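Local coordinates for protein endoglucanase (PDB 2YIK) that probably hydrolyses beta-1,4-glucosidic bonds of cellulose, as a family 9 glycoside hydrolase from the cellulose-degrading bacterium Clostridium thermocellum, at residues 39-44 and 521-526; 46-51 and 504-509; 142-147 and 511-516; 382-387 and 425-430. All blocks are in the same frame, centred on the assembly; numbering follows the deposited sequence.

Contact 1 of 4, residues 39-44 and 521-526; sequences NYAKAL and MQIDPS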
loop_
_atom_site.group_PDB
_atom_site.type_symbol
_atom_site.label_atom_id
_atom_site.label_comp_id
_atom_site.label_asym_id
_atom_site.label_seq_id
_atom_site.Cartn_x
_atom_site.Cartn_y
_atom_site.Cartn_z
ATOM N N ASN A 39 23.719 0.053 -0.098
ATOM C CA ASN A 39 23.510 -0.597 1.190
ATOM C C ASN A 39 22.006 -0.826 1.348
ATOM O O ASN A 39 21.263 0.109 1.634
ATOM C CB ASN A 39 24.026 0.355 2.277
ATOM C CG ASN A 39 23.898 -0.209 3.675
ATOM O OD1 ASN A 39 23.141 -1.150 3.916
ATOM N ND2 ASN A 39 24.633 0.384 4.617
ATOM N N TYR A 40 21.564 -2.067 1.172
ATOM C CA TYR A 40 20.146 -2.385 1.260
ATOM C C TYR A 40 19.583 -2.404 2.671
ATOM O O TYR A 40 18.379 -2.232 2.855
ATOM C CB TYR A 40 19.873 -3.711 0.548
ATOM C CG TYR A 40 20.520 -3.762 -0.817
ATOM C CD1 TYR A 40 20.278 -2.760 -1.764
ATOM C CD2 TYR A 40 21.437 -4.764 -1.139
ATOM C CE1 TYR A 40 20.942 -2.752 -2.991
ATOM C CE2 TYR A 40 22.104 -4.764 -2.364
ATOM C CZ TYR A 40 21.856 -3.756 -3.278
ATOM O OH TYR A 40 22.553 -3.754 -4.460
ATOM N N ALA A 41 20.441 -2.609 3.667
ATOM C CA ALA A 41 19.985 -2.611 5.058
ATOM C C ALA A 41 19.596 -1.186 5.420
ATOM O O ALA A 41 18.562 -0.941 6.042
ATOM C CB ALA A 41 21.093 -3.106 5.992
ATOM N N LYS A 42 20.433 -0.241 5.019
ATOM C CA LYS A 42 20.172 1.163 5.286
ATOM C C LYS A 42 18.987 1.638 4.447
ATOM O O LYS A 42 18.202 2.481 4.883
ATOM C CB LYS A 42 21.413 1.994 4.956
ATOM C CG LYS A 42 21.188 3.492 5.050
ATOM C CD LYS A 42 22.435 4.294 4.665
ATOM C CE LYS A 42 22.064 5.756 4.414
ATOM N NZ LYS A 42 23.257 6.624 4.188
ATOM N N ALA A 43 18.859 1.099 3.237
ATOM C CA ALA A 43 17.758 1.484 2.356
ATOM C C ALA A 43 16.436 1.068 2.997
ATOM O O ALA A 43 15.461 1.821 2.991
ATOM C CB ALA A 43 17.923 0.821 0.997
ATOM N N LEU A 44 16.413 -0.136 3.559
ATOM C CA LEU A 44 15.221 -0.647 4.230
ATOM C C LEU A 44 14.895 0.266 5.406
ATOM O O LEU A 44 13.760 0.721 5.568
ATOM C CB LEU A 44 15.461 -2.075 4.739
ATOM C CG LEU A 44 14.345 -2.662 5.610
ATOM C CD1 LEU A 44 13.043 -2.677 4.814
ATOM C CD2 LEU A 44 14.704 -4.074 6.063
ATOM N N MET A 521 26.959 -4.052 4.952
ATOM C CA MET A 521 25.687 -3.338 4.935
ATOM C C MET A 521 25.093 -3.146 6.318
ATOM O O MET A 521 24.346 -3.996 6.803
ATOM C CB MET A 521 24.697 -4.076 4.035
ATOM C CG MET A 521 25.104 -4.026 2.583
ATOM S SD MET A 521 23.884 -4.750 1.511
ATOM C CE MET A 521 24.886 -5.021 0.044
ATOM N N GLN A 522 25.424 -2.012 6.932
ATOM C CA GLN A 522 24.959 -1.670 8.274
ATOM C C GLN A 522 23.909 -0.569 8.233
ATOM O O GLN A 522 23.958 0.296 7.365
ATOM C CB GLN A 522 26.132 -1.172 9.124
ATOM C CG GLN A 522 27.265 -2.166 9.304
ATOM C CD GLN A 522 26.772 -3.504 9.812
ATOM O OE1 GLN A 522 25.810 -3.572 10.598
ATOM N NE2 GLN A 522 27.426 -4.582 9.380
ATOM N N ILE A 523 22.962 -0.598 9.168
ATOM C CA ILE A 523 21.955 0.451 9.218
ATOM C C ILE A 523 22.656 1.690 9.777
ATOM O O ILE A 523 23.768 1.597 10.303
ATOM C CB ILE A 523 20.706 0.067 10.110
ATOM C CG1 ILE A 523 21.088 -0.071 11.596
ATOM C CG2 ILE A 523 20.033 -1.182 9.547
ATOM C CD1 ILE A 523 22.369 -0.838 11.846
ATOM N N ASP A 524 22.019 2.846 9.621
ATOM C CA ASP A 524 22.556 4.117 10.092
ATOM C C ASP A 524 22.209 4.272 11.577
ATOM O O ASP A 524 21.053 4.506 11.931
ATOM C CB ASP A 524 21.942 5.251 9.264
ATOM C CG ASP A 524 22.346 6.621 9.752
ATOM O OD1 ASP A 524 23.072 6.703 10.763
ATOM O OD2 ASP A 524 21.932 7.623 9.128
ATOM N N PRO A 525 23.214 4.176 12.465
ATOM C CA PRO A 525 22.976 4.296 13.906
ATOM C C PRO A 525 22.526 5.662 14.412
ATOM O O PRO A 525 22.044 5.777 15.541
ATOM C CB PRO A 525 24.313 3.860 14.504
ATOM C CG PRO A 525 25.297 4.450 13.537
ATOM C CD PRO A 525 24.663 4.171 12.170
ATOM N N SER A 526 22.652 6.693 13.584
ATOM C CA SER A 526 22.254 8.027 14.015
ATOM C C SER A 526 20.777 8.357 13.762
ATOM O O SER A 526 20.315 9.436 14.134
ATOM C CB SER A 526 23.123 9.079 13.330
ATOM O OG SER A 526 22.688 9.289 11.997
#
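Asn39 ND2 donates to the backbone carbonyl Gln522 O at 2.8 Å, with an N-H...O angle of 150°, while OD1 of the same amide serves the start of helix 40-47. Asn39 is the N-cap of that helix: Lys42 N gives Asn39 OD1 a nearly straight bond of 3.1 Å from above the carbonyl plane, and Ala41 N adds a weak one. The two jobs together fix the rotation of the amide and tie the first helical turn to the chain at 521-526. With CG anti to the backbone N (chi1 -179°), the Asn39 amide lies alongside the Met521 side chain, the two pointing opposite ways, and Met521 CB is 3.3 Å from Asn39 OD1. The extended Met521 chain reaches the helix start, where Tyr40 N makes a weak, long bond of 3.6 Å to Met521 SD. Met521 SD also lies 4.6 Å from the centroid of the Tyr40 ring, obliquely, a Met-aromatic contact. Ala41 CB packs against the Met521 carbonyl, 3.5 Å from Met521 O, and meets the CG2 branch of Ile523. Lys42 CB lies near Gln522 O, and its NZ bonds to Tyr442 O. Helix 40-47 is thus covered here by the loop that follows helix 499-516, while Tyr40 also packs on Leu512 of that helix and hydrogen-bonds through its OH to Asp426 of helix 416-428.

Contact 2 of 4, residues 46-51 and 504-509; sequences YSMFFY and AFVGAC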
loop_
_atom_site.group_PDB
_atom_site.type_symbol
_atom_site.label_atom_id
_atom_site.label_comp_id
_atom_site.label_asym_id
_atom_site.label_seq_id
_atom_site.Cartn_x
_atom_site.Cartn_y
_atom_site.Cartn_z
ATOM N N TYR A 46 15.760 3.405 6.047
ATOM C CA TYR A 46 15.280 4.695 5.578
ATOM C C TYR A 46 13.893 4.658 4.936
ATOM O O TYR A 46 13.072 5.540 5.186
ATOM C CB TYR A 46 16.280 5.295 4.583
ATOM C CG TYR A 46 17.429 6.050 5.222
ATOM C CD1 TYR A 46 18.180 5.479 6.247
ATOM C CD2 TYR A 46 17.777 7.327 4.784
ATOM C CE1 TYR A 46 19.247 6.158 6.821
ATOM C CE2 TYR A 46 18.844 8.019 5.351
ATOM C CZ TYR A 46 19.576 7.427 6.369
ATOM O OH TYR A 46 20.644 8.096 6.926
ATOM N N SER A 47 13.628 3.639 4.123
ATOM C CA SER A 47 12.347 3.538 3.416
ATOM C C SER A 47 11.084 3.750 4.250
ATOM O O SER A 47 10.131 4.363 3.774
ATOM C CB SER A 47 12.236 2.194 2.669
ATOM O OG SER A 47 12.031 1.102 3.548
ATOM N N MET A 48 11.067 3.260 5.486
ATOM C CA MET A 48 9.874 3.402 6.317
ATOM C C MET A 48 9.633 4.787 6.887
ATOM O O MET A 48 8.502 5.120 7.248
ATOM C CB MET A 48 9.884 2.366 7.445
ATOM C CG MET A 48 9.645 0.961 6.933
ATOM S SD MET A 48 9.758 -0.352 8.164
ATOM C CE MET A 48 11.472 -0.681 8.128
ATOM N N PHE A 49 10.675 5.604 6.958
ATOM C CA PHE A 49 10.517 6.941 7.510
ATOM C C PHE A 49 9.563 7.833 6.741
ATOM O O PHE A 49 9.084 8.827 7.279
ATOM C CB PHE A 49 11.879 7.612 7.665
ATOM C CG PHE A 49 12.610 7.159 8.884
ATOM C CD1 PHE A 49 12.422 7.802 10.106
ATOM C CD2 PHE A 49 13.433 6.044 8.830
ATOM C CE1 PHE A 49 13.042 7.324 11.262
ATOM C CE2 PHE A 49 14.054 5.562 9.968
ATOM C CZ PHE A 49 13.862 6.203 11.189
ATOM N N PHE A 50 9.272 7.482 5.492
ATOM C CA PHE A 50 8.330 8.289 4.730
ATOM C C PHE A 50 6.973 8.163 5.395
ATOM O O PHE A 50 6.191 9.108 5.417
ATOM C CB PHE A 50 8.192 7.814 3.282
ATOM C CG PHE A 50 7.126 8.564 2.526
ATOM C CD1 PHE A 50 7.341 9.872 2.109
ATOM C CD2 PHE A 50 5.890 7.972 2.261
ATOM C CE1 PHE A 50 6.330 10.594 1.482
ATOM C CE2 PHE A 50 4.877 8.683 1.637
ATOM C CZ PHE A 50 5.100 9.991 1.230
ATOM N N TYR A 51 6.692 6.989 5.941
ATOM C CA TYR A 51 5.412 6.781 6.585
ATOM C C TYR A 51 5.298 7.626 7.846
ATOM O O TYR A 51 4.232 8.169 8.130
ATOM C CB TYR A 51 5.210 5.288 6.845
ATOM C CG TYR A 51 5.045 4.549 5.536
ATOM C CD1 TYR A 51 3.903 4.736 4.752
ATOM C CD2 TYR A 51 6.069 3.747 5.029
ATOM C CE1 TYR A 51 3.789 4.148 3.489
ATOM C CE2 TYR A 51 5.967 3.157 3.770
ATOM C CZ TYR A 51 4.827 3.364 3.001
ATOM O OH TYR A 51 4.743 2.826 1.737
ATOM N N ALA A 504 5.881 -0.940 -2.069
ATOM C CA ALA A 504 6.636 -2.110 -2.514
ATOM C C ALA A 504 8.132 -1.886 -2.314
ATOM O O ALA A 504 8.899 -2.835 -2.153
ATOM C CB ALA A 504 6.338 -2.424 -3.987
ATOM N N PHE A 505 8.532 -0.620 -2.322
ATOM C CA PHE A 505 9.931 -0.237 -2.140
ATOM C C PHE A 505 10.478 -0.776 -0.814
ATOM O O PHE A 505 11.618 -1.240 -0.751
ATOM C CB PHE A 505 10.040 1.297 -2.224
ATOM C CG PHE A 505 11.383 1.854 -1.817
ATOM C CD1 PHE A 505 12.572 1.341 -2.338
ATOM C CD2 PHE A 505 11.449 2.934 -0.942
ATOM C CE1 PHE A 505 13.808 1.886 -1.976
ATOM C CE2 PHE A 505 12.679 3.491 -0.571
ATOM C CZ PHE A 505 13.863 2.972 -1.093
ATOM N N VAL A 506 9.665 -0.741 0.236
ATOM C CA VAL A 506 10.108 -1.242 1.531
ATOM C C VAL A 506 10.459 -2.720 1.412
ATOM O O VAL A 506 11.554 -3.143 1.786
ATOM C CB VAL A 506 9.017 -1.065 2.611
ATOM C CG1 VAL A 506 9.460 -1.725 3.928
ATOM C CG2 VAL A 506 8.741 0.416 2.817
ATOM N N GLY A 507 9.525 -3.496 0.871
ATOM C CA GLY A 507 9.734 -4.923 0.710
ATOM C C GLY A 507 10.901 -5.290 -0.190
ATOM O O GLY A 507 11.599 -6.279 0.068
ATOM N N ALA A 508 11.108 -4.507 -1.249
ATOM C CA ALA A 508 12.199 -4.764 -2.186
ATOM C C ALA A 508 13.548 -4.631 -1.478
ATOM O O ALA A 508 14.457 -5.423 -1.709
ATOM C CB ALA A 508 12.120 -3.796 -3.366
ATOM N N CYS A 509 13.675 -3.618 -0.626
ATOM C CA CYS A 509 14.907 -3.407 0.128
ATOM C C CYS A 509 15.185 -4.619 1.001
ATOM O O CYS A 509 16.311 -5.120 1.029
ATOM C CB CYS A 509 14.793 -2.167 1.010
ATOM S SG CYS A 509 14.760 -0.593 0.106
#
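Ser47 turns its CB and OG into the side of helix 499-516, meeting Phe505 and Val506 in the buried helical interior of the (alpha/alpha)6 barrel expected of glycoside hydrolase family 9. The two atoms find different partners: Ser47 CB lies 3.5 Å from Phe505 CE2, oblique to that ring, whereas Ser47 OG sits 3.4 Å from Val506 CG2. Placed between the backbone N and the carbonyl carbon (chi1 73°), the hydroxyl is satisfied by a bond back to Leu44 O, which lets it lie against a methyl group in a buried place. Val506 is the hub, its two branches parting towards different neighbours. Val506 CG1, anti to the backbone N (chi1 174°), meets Met48 CG at 4.0 Å, the two side chains lying roughly perpendicular. CG2 faces Ser47 and also reaches Tyr51. Tyr51 hydrogen-bonds through its OH to Ile499 O, so its ring is tied to the beginning of the helix on which its edge packs. The packing therefore joins residues 47-51 to the middle of helix 499-516, with Val506 CG2 at the edge of the Tyr51 ring, near its plane and 4.0 Å from Tyr51 CE2.

Contact 3 of 4, residues 142-147 and 511-516; sequences KDQFRA and GLYRFF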
loop_
_atom_site.group_PDB
_atom_site.type_symbol
_atom_site.label_atom_id
_atom_site.label_comp_id
_atom_site.label_asym_id
_atom_site.label_seq_id
_atom_site.Cartn_x
_atom_site.Cartn_y
_atom_site.Cartn_z
ATOM N N LYS A 142 10.212 -11.074 6.857
ATOM C CA LYS A 142 10.311 -10.740 8.281
ATOM C C LYS A 142 11.728 -10.987 8.829
ATOM O O LYS A 142 12.223 -10.215 9.645
ATOM C CB LYS A 142 9.287 -11.548 9.103
ATOM C CG LYS A 142 8.911 -10.886 10.452
ATOM C CD LYS A 142 8.074 -11.777 11.397
ATOM C CE LYS A 142 6.633 -12.074 10.917
ATOM N NZ LYS A 142 6.070 -11.184 9.827
ATOM N N ASP A 143 12.380 -12.058 8.379
ATOM C CA ASP A 143 13.732 -12.373 8.849
ATOM C C ASP A 143 14.694 -11.210 8.662
ATOM O O ASP A 143 15.500 -10.920 9.541
ATOM C CB ASP A 143 14.302 -13.588 8.117
ATOM C CG ASP A 143 13.623 -14.872 8.511
ATOM O OD1 ASP A 143 13.070 -14.926 9.627
ATOM O OD2 ASP A 143 13.653 -15.832 7.714
ATOM N N GLN A 144 14.604 -10.553 7.509
ATOM C CA GLN A 144 15.469 -9.426 7.196
ATOM C C GLN A 144 15.151 -8.177 8.003
ATOM O O GLN A 144 16.058 -7.431 8.358
ATOM C CB GLN A 144 15.417 -9.115 5.699
ATOM C CG GLN A 144 16.180 -10.110 4.828
ATOM C CD GLN A 144 15.611 -11.524 4.882
ATOM O OE1 GLN A 144 14.438 -11.748 4.584
ATOM N NE2 GLN A 144 16.452 -12.490 5.254
ATOM N N PHE A 145 13.874 -7.936 8.283
ATOM C CA PHE A 145 13.500 -6.779 9.094
ATOM C C PHE A 145 14.096 -7.001 10.493
ATOM O O PHE A 145 14.628 -6.082 11.119
ATOM C CB PHE A 145 11.974 -6.665 9.213
ATOM C CG PHE A 145 11.299 -6.061 8.006
ATOM C CD1 PHE A 145 10.993 -6.847 6.903
ATOM C CD2 PHE A 145 10.933 -4.716 7.991
ATOM C CE1 PHE A 145 10.329 -6.304 5.798
ATOM C CE2 PHE A 145 10.266 -4.166 6.886
ATOM C CZ PHE A 145 9.965 -4.965 5.794
ATOM N N ARG A 146 14.006 -8.236 10.971
ATOM C CA ARG A 146 14.532 -8.575 12.287
ATOM C C ARG A 146 16.042 -8.481 12.322
ATOM O O ARG A 146 16.608 -7.839 13.206
ATOM C CB ARG A 146 14.090 -9.983 12.690
ATOM C CG ARG A 146 12.656 -10.014 13.162
ATOM C CD ARG A 146 12.185 -11.396 13.563
ATOM N NE ARG A 146 10.796 -11.314 14.016
ATOM C CZ ARG A 146 10.065 -12.348 14.437
ATOM N NH1 ARG A 146 10.589 -13.572 14.467
ATOM N NH2 ARG A 146 8.804 -12.151 14.827
ATOM N N ALA A 147 16.693 -9.108 11.348
ATOM C CA ALA A 147 18.149 -9.093 11.278
ATOM C C ALA A 147 18.691 -7.669 11.255
ATOM O O ALA A 147 19.802 -7.414 11.737
ATOM C CB ALA A 147 18.622 -9.859 10.037
ATOM N N GLY A 511 14.000 -7.647 0.620
ATOM C CA GLY A 511 14.268 -8.783 -0.244
ATOM C C GLY A 511 15.685 -8.779 -0.791
ATOM O O GLY A 511 16.311 -9.834 -0.912
ATOM N N LEU A 512 16.186 -7.597 -1.137
ATOM C CA LEU A 512 17.546 -7.472 -1.659
ATOM C C LEU A 512 18.553 -7.766 -0.558
ATOM O O LEU A 512 19.606 -8.356 -0.804
ATOM C CB LEU A 512 17.779 -6.061 -2.219
ATOM C CG LEU A 512 17.109 -5.823 -3.573
ATOM C CD1 LEU A 512 17.043 -4.337 -3.870
ATOM C CD2 LEU A 512 17.869 -6.574 -4.655
ATOM N N TYR A 513 18.233 -7.351 0.662
ATOM C CA TYR A 513 19.131 -7.602 1.776
ATOM C C TYR A 513 19.172 -9.104 2.029
ATOM O O TYR A 513 20.207 -9.668 2.388
ATOM C CB TYR A 513 18.647 -6.891 3.037
ATOM C CG TYR A 513 19.616 -7.061 4.178
ATOM C CD1 TYR A 513 20.838 -6.387 4.185
ATOM C CD2 TYR A 513 19.342 -7.946 5.221
ATOM C CE1 TYR A 513 21.772 -6.593 5.209
ATOM C CE2 TYR A 513 20.263 -8.161 6.240
ATOM C CZ TYR A 513 21.474 -7.483 6.228
ATOM O OH TYR A 513 22.379 -7.699 7.243
ATOM N N ARG A 514 18.032 -9.752 1.827
ATOM C CA ARG A 514 17.934 -11.186 2.027
ATOM C C ARG A 514 18.931 -11.971 1.182
ATOM O O ARG A 514 19.598 -12.876 1.681
ATOM C CB ARG A 514 16.521 -11.659 1.692
ATOM C CG ARG A 514 16.293 -13.153 1.896
ATOM C CD ARG A 514 14.856 -13.540 1.571
ATOM N NE ARG A 514 14.542 -14.908 1.969
ATOM C CZ ARG A 514 13.854 -15.240 3.060
ATOM N NH1 ARG A 514 13.396 -14.303 3.872
ATOM N NH2 ARG A 514 13.636 -16.515 3.343
ATOM N N PHE A 515 19.036 -11.623 -0.097
ATOM C CA PHE A 515 19.928 -12.341 -1.004
ATOM C C PHE A 515 21.300 -11.711 -1.220
ATOM O O PHE A 515 22.238 -12.409 -1.583
ATOM C CB PHE A 515 19.270 -12.502 -2.385
ATOM C CG PHE A 515 17.947 -13.221 -2.364
ATOM C CD1 PHE A 515 17.839 -14.499 -1.826
ATOM C CD2 PHE A 515 16.812 -12.630 -2.915
ATOM C CE1 PHE A 515 16.623 -15.180 -1.839
ATOM C CE2 PHE A 515 15.590 -13.302 -2.933
ATOM C CZ PHE A 515 15.498 -14.582 -2.393
ATOM N N PHE A 516 21.419 -10.404 -0.997
ATOM C CA PHE A 516 22.678 -9.705 -1.243
ATOM C C PHE A 516 23.322 -8.954 -0.076
ATOM O O PHE A 516 24.355 -8.312 -0.260
ATOM C CB PHE A 516 22.489 -8.717 -2.404
ATOM C CG PHE A 516 21.909 -9.339 -3.648
ATOM C CD1 PHE A 516 22.617 -10.314 -4.347
ATOM C CD2 PHE A 516 20.647 -8.971 -4.103
ATOM C CE1 PHE A 516 22.082 -10.918 -5.482
ATOM C CE2 PHE A 516 20.098 -9.564 -5.236
ATOM C CZ PHE A 516 20.816 -10.542 -5.929
HETATM O O HOH W 1 11.270 -14.123 6.275
HETATM O O HOH W 2 12.369 -16.939 5.812
#
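Helices 142-147 and 511-516 cross almost perpendicularly, at 83°, with their axes 8.9 Å apart and Gln144 and Arg514 as the nearest CA pair, at 6.0 Å. This helix-helix crossing lies at the surface of the helical glycoside hydrolase family 9 domain, where a short helix meets the last turns of helix 499-516. Gln144 fills the crossing: its chain bends at chi2 (64°) and lays the amide across the extended Arg514 side chain at about a right angle. Gln144 CD rests against Arg514 CB, 3.3 Å away, and NE2 lies beside CG. Gln144 OE1 accepts from Arg514 NH1 at 2.8 Å in a bent bond (137°), at the edge of the guanidinium and somewhat tilted out of its plane, which stands steeply to that of the amide. Gln144 CG also meets the edge of the Tyr513 ring, and Ala147 CB approaches the same ring. Arg514 NE forms a salt bridge with Asp412, giving the cation a second anchor. Asp143 OD2 stays too far from the guanidinium for a direct salt bridge. One water accepts from Asp143 N and Arg514 NH1; a second accepts from the other terminal nitrogen, its oxygen 2.8 Å from Arg514 NH2.

Contact 4 of 4, residues 382-387 and 425-430; sequences GGYVFL and MDYLLG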
loop_
_atom_site.group_PDB
_atom_site.type_symbol
_atom_site.label_atom_id
_atom_site.label_comp_id
_atom_site.label_asym_id
_atom_site.label_seq_id
_atom_site.Cartn_x
_atom_site.Cartn_y
_atom_site.Cartn_z
ATOM N N GLY A 382 19.784 4.669 -19.949
ATOM C CA GLY A 382 20.512 4.428 -18.717
ATOM C C GLY A 382 20.347 3.043 -18.109
ATOM O O GLY A 382 21.031 2.721 -17.144
ATOM N N GLY A 383 19.443 2.226 -18.646
ATOM C CA GLY A 383 19.260 0.878 -18.122
ATOM C C GLY A 383 18.158 0.686 -17.089
ATOM O O GLY A 383 18.101 -0.337 -16.408
ATOM N N TYR A 384 17.260 1.659 -17.000
ATOM C CA TYR A 384 16.160 1.641 -16.041
ATOM C C TYR A 384 14.861 1.177 -16.699
ATOM O O TYR A 384 14.460 1.737 -17.716
ATOM C CB TYR A 384 16.010 3.058 -15.490
ATOM C CG TYR A 384 14.824 3.333 -14.596
ATOM C CD1 TYR A 384 14.667 2.668 -13.378
ATOM C CD2 TYR A 384 13.900 4.326 -14.930
ATOM C CE1 TYR A 384 13.623 2.998 -12.509
ATOM C CE2 TYR A 384 12.855 4.662 -14.071
ATOM C CZ TYR A 384 12.724 3.993 -12.861
ATOM O OH TYR A 384 11.708 4.338 -12.000
ATOM N N VAL A 385 14.202 0.166 -16.131
ATOM C CA VAL A 385 12.947 -0.319 -16.717
ATOM C C VAL A 385 11.830 0.656 -16.341
ATOM O O VAL A 385 11.451 0.806 -15.180
ATOM C CB VAL A 385 12.629 -1.769 -16.288
ATOM C CG1 VAL A 385 11.416 -2.277 -17.050
ATOM C CG2 VAL A 385 13.836 -2.674 -16.591
ATOM N N PHE A 386 11.316 1.302 -17.380
ATOM C CA PHE A 386 10.323 2.373 -17.319
ATOM C C PHE A 386 8.958 2.010 -17.939
ATOM O O PHE A 386 8.867 1.851 -19.154
ATOM C CB PHE A 386 10.980 3.538 -18.077
ATOM C CG PHE A 386 10.228 4.826 -18.062
ATOM C CD1 PHE A 386 9.299 5.111 -19.057
ATOM C CD2 PHE A 386 10.528 5.807 -17.121
ATOM C CE1 PHE A 386 8.685 6.359 -19.127
ATOM C CE2 PHE A 386 9.926 7.060 -17.177
ATOM C CZ PHE A 386 8.999 7.339 -18.184
ATOM N N LEU A 387 7.906 1.879 -17.124
ATOM C CA LEU A 387 6.567 1.557 -17.658
ATOM C C LEU A 387 5.993 2.831 -18.283
ATOM O O LEU A 387 5.648 2.862 -19.464
ATOM C CB LEU A 387 5.636 1.039 -16.554
ATOM C CG LEU A 387 4.195 0.715 -16.972
ATOM C CD1 LEU A 387 4.177 -0.218 -18.173
ATOM C CD2 LEU A 387 3.471 0.080 -15.801
ATOM N N MET A 425 17.482 -1.510 -8.391
ATOM C CA MET A 425 17.579 -0.753 -7.140
ATOM C C MET A 425 18.861 0.076 -7.152
ATOM O O MET A 425 18.865 1.233 -6.716
ATOM C CB MET A 425 17.592 -1.675 -5.918
ATOM C CG MET A 425 17.541 -0.909 -4.596
ATOM S SD MET A 425 16.030 0.100 -4.454
ATOM C CE MET A 425 14.859 -1.181 -3.791
ATOM N N ASP A 426 19.948 -0.512 -7.648
ATOM C CA ASP A 426 21.210 0.224 -7.714
ATOM C C ASP A 426 21.057 1.438 -8.642
ATOM O O ASP A 426 21.638 2.492 -8.374
ATOM C CB ASP A 426 22.359 -0.682 -8.181
ATOM C CG ASP A 426 22.763 -1.706 -7.127
ATOM O OD1 ASP A 426 22.235 -1.654 -5.993
ATOM O OD2 ASP A 426 23.619 -2.565 -7.429
ATOM N N TYR A 427 20.280 1.307 -9.720
ATOM C CA TYR A 427 20.066 2.455 -10.609
ATOM C C TYR A 427 19.356 3.534 -9.797
ATOM O O TYR A 427 19.757 4.703 -9.805
ATOM C CB TYR A 427 19.189 2.094 -11.824
ATOM C CG TYR A 427 18.789 3.294 -12.689
ATOM C CD1 TYR A 427 17.823 4.197 -12.250
ATOM C CD2 TYR A 427 19.398 3.542 -13.929
ATOM C CE1 TYR A 427 17.473 5.321 -13.009
ATOM C CE2 TYR A 427 19.049 4.667 -14.702
ATOM C CZ TYR A 427 18.088 5.554 -14.230
ATOM O OH TYR A 427 17.742 6.687 -14.945
ATOM N N LEU A 428 18.297 3.145 -9.093
ATOM C CA LEU A 428 17.544 4.106 -8.296
ATOM C C LEU A 428 18.360 4.703 -7.152
ATOM O O LEU A 428 18.070 5.807 -6.700
ATOM C CB LEU A 428 16.253 3.469 -7.760
ATOM C CG LEU A 428 15.152 3.261 -8.814
ATOM C CD1 LEU A 428 14.009 2.438 -8.220
ATOM C CD2 LEU A 428 14.644 4.612 -9.303
ATOM N N LEU A 429 19.384 3.991 -6.692
ATOM C CA LEU A 429 20.217 4.505 -5.613
ATOM C C LEU A 429 21.358 5.392 -6.128
ATOM O O LEU A 429 22.136 5.916 -5.338
ATOM C CB LEU A 429 20.780 3.349 -4.770
ATOM C CG LEU A 429 19.757 2.564 -3.932
ATOM C CD1 LEU A 429 20.461 1.463 -3.144
ATOM C CD2 LEU A 429 19.028 3.513 -2.980
ATOM N N GLY A 430 21.464 5.556 -7.446
ATOM C CA GLY A 430 22.519 6.409 -7.977
ATOM C C GLY A 430 23.346 5.910 -9.155
ATOM O O GLY A 430 24.091 6.688 -9.748
#
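An offset aromatic stack fastens the loop between helices 363-373 and 392-408 to the last turn of helix 416-428. Tyr384 and Tyr427 form it, with ring planes only 11° apart and centroids separated by 4.7 Å. The offset is large enough that the methylene of Tyr384, and not its ring, lies over the middle of the other aromatic: Tyr384 CB is 3.4 Å from the Tyr427 centroid, almost on the ring normal, a CH-pi contact. The Tyr384 ring continues past the CD1-CE1 side of Tyr427, Tyr384 CD1 standing 3.7 Å from Tyr427 CD1. Both CB atoms point toward the other segment, and CG anti to the backbone N (chi1 173° in each) continues outward. Farther along the ring, Tyr384 CE1 touches the CD2 methyl of Leu428 at 3.7 Å, so one ring bridges two consecutive helix residues. Segment 382-387 also reaches Tyr427 through its main chain, for Gly382 O lies at the ring edge, 3.7 Å from Tyr427 CE2. Gly430, just after the helix, has positive phi in a Schellman motif, with its N bonded to Tyr427 O.

The hydroxyls are held outside the pair: Tyr427 OH bonds to Asp483, whose carboxylate also receives Gly382 N, and Tyr384 OH bonds to Ser392. Tyr384 thus lies between helices 392-408 and 416-428, packing on Ala393 and Asn396 of the former and on Gln424 of the latter, while Met425 turns to helix 499-516.

How the contacts relate
Contacts 1, 2 and 3 lie 12 to 13 Å apart, centre to centre, while contact 4 is 17 to 21 Å from each of them. Contacts 1 and 2 share helix 40-47, and contacts 2 and 3 share helix 499-516. Along the chain, contact 1 encloses all the others, contacts 2 and 3 interleave, and contact 4 is nested within each of the other three. The modelled N-terminal and C-terminal parts therefore meet, both packing on helix 499-516. Met425 links contact 4 to this group by packing on Phe505, Ala508, Cys509 and Leu512, and all four contacts stand away from the annotated metal and active sites.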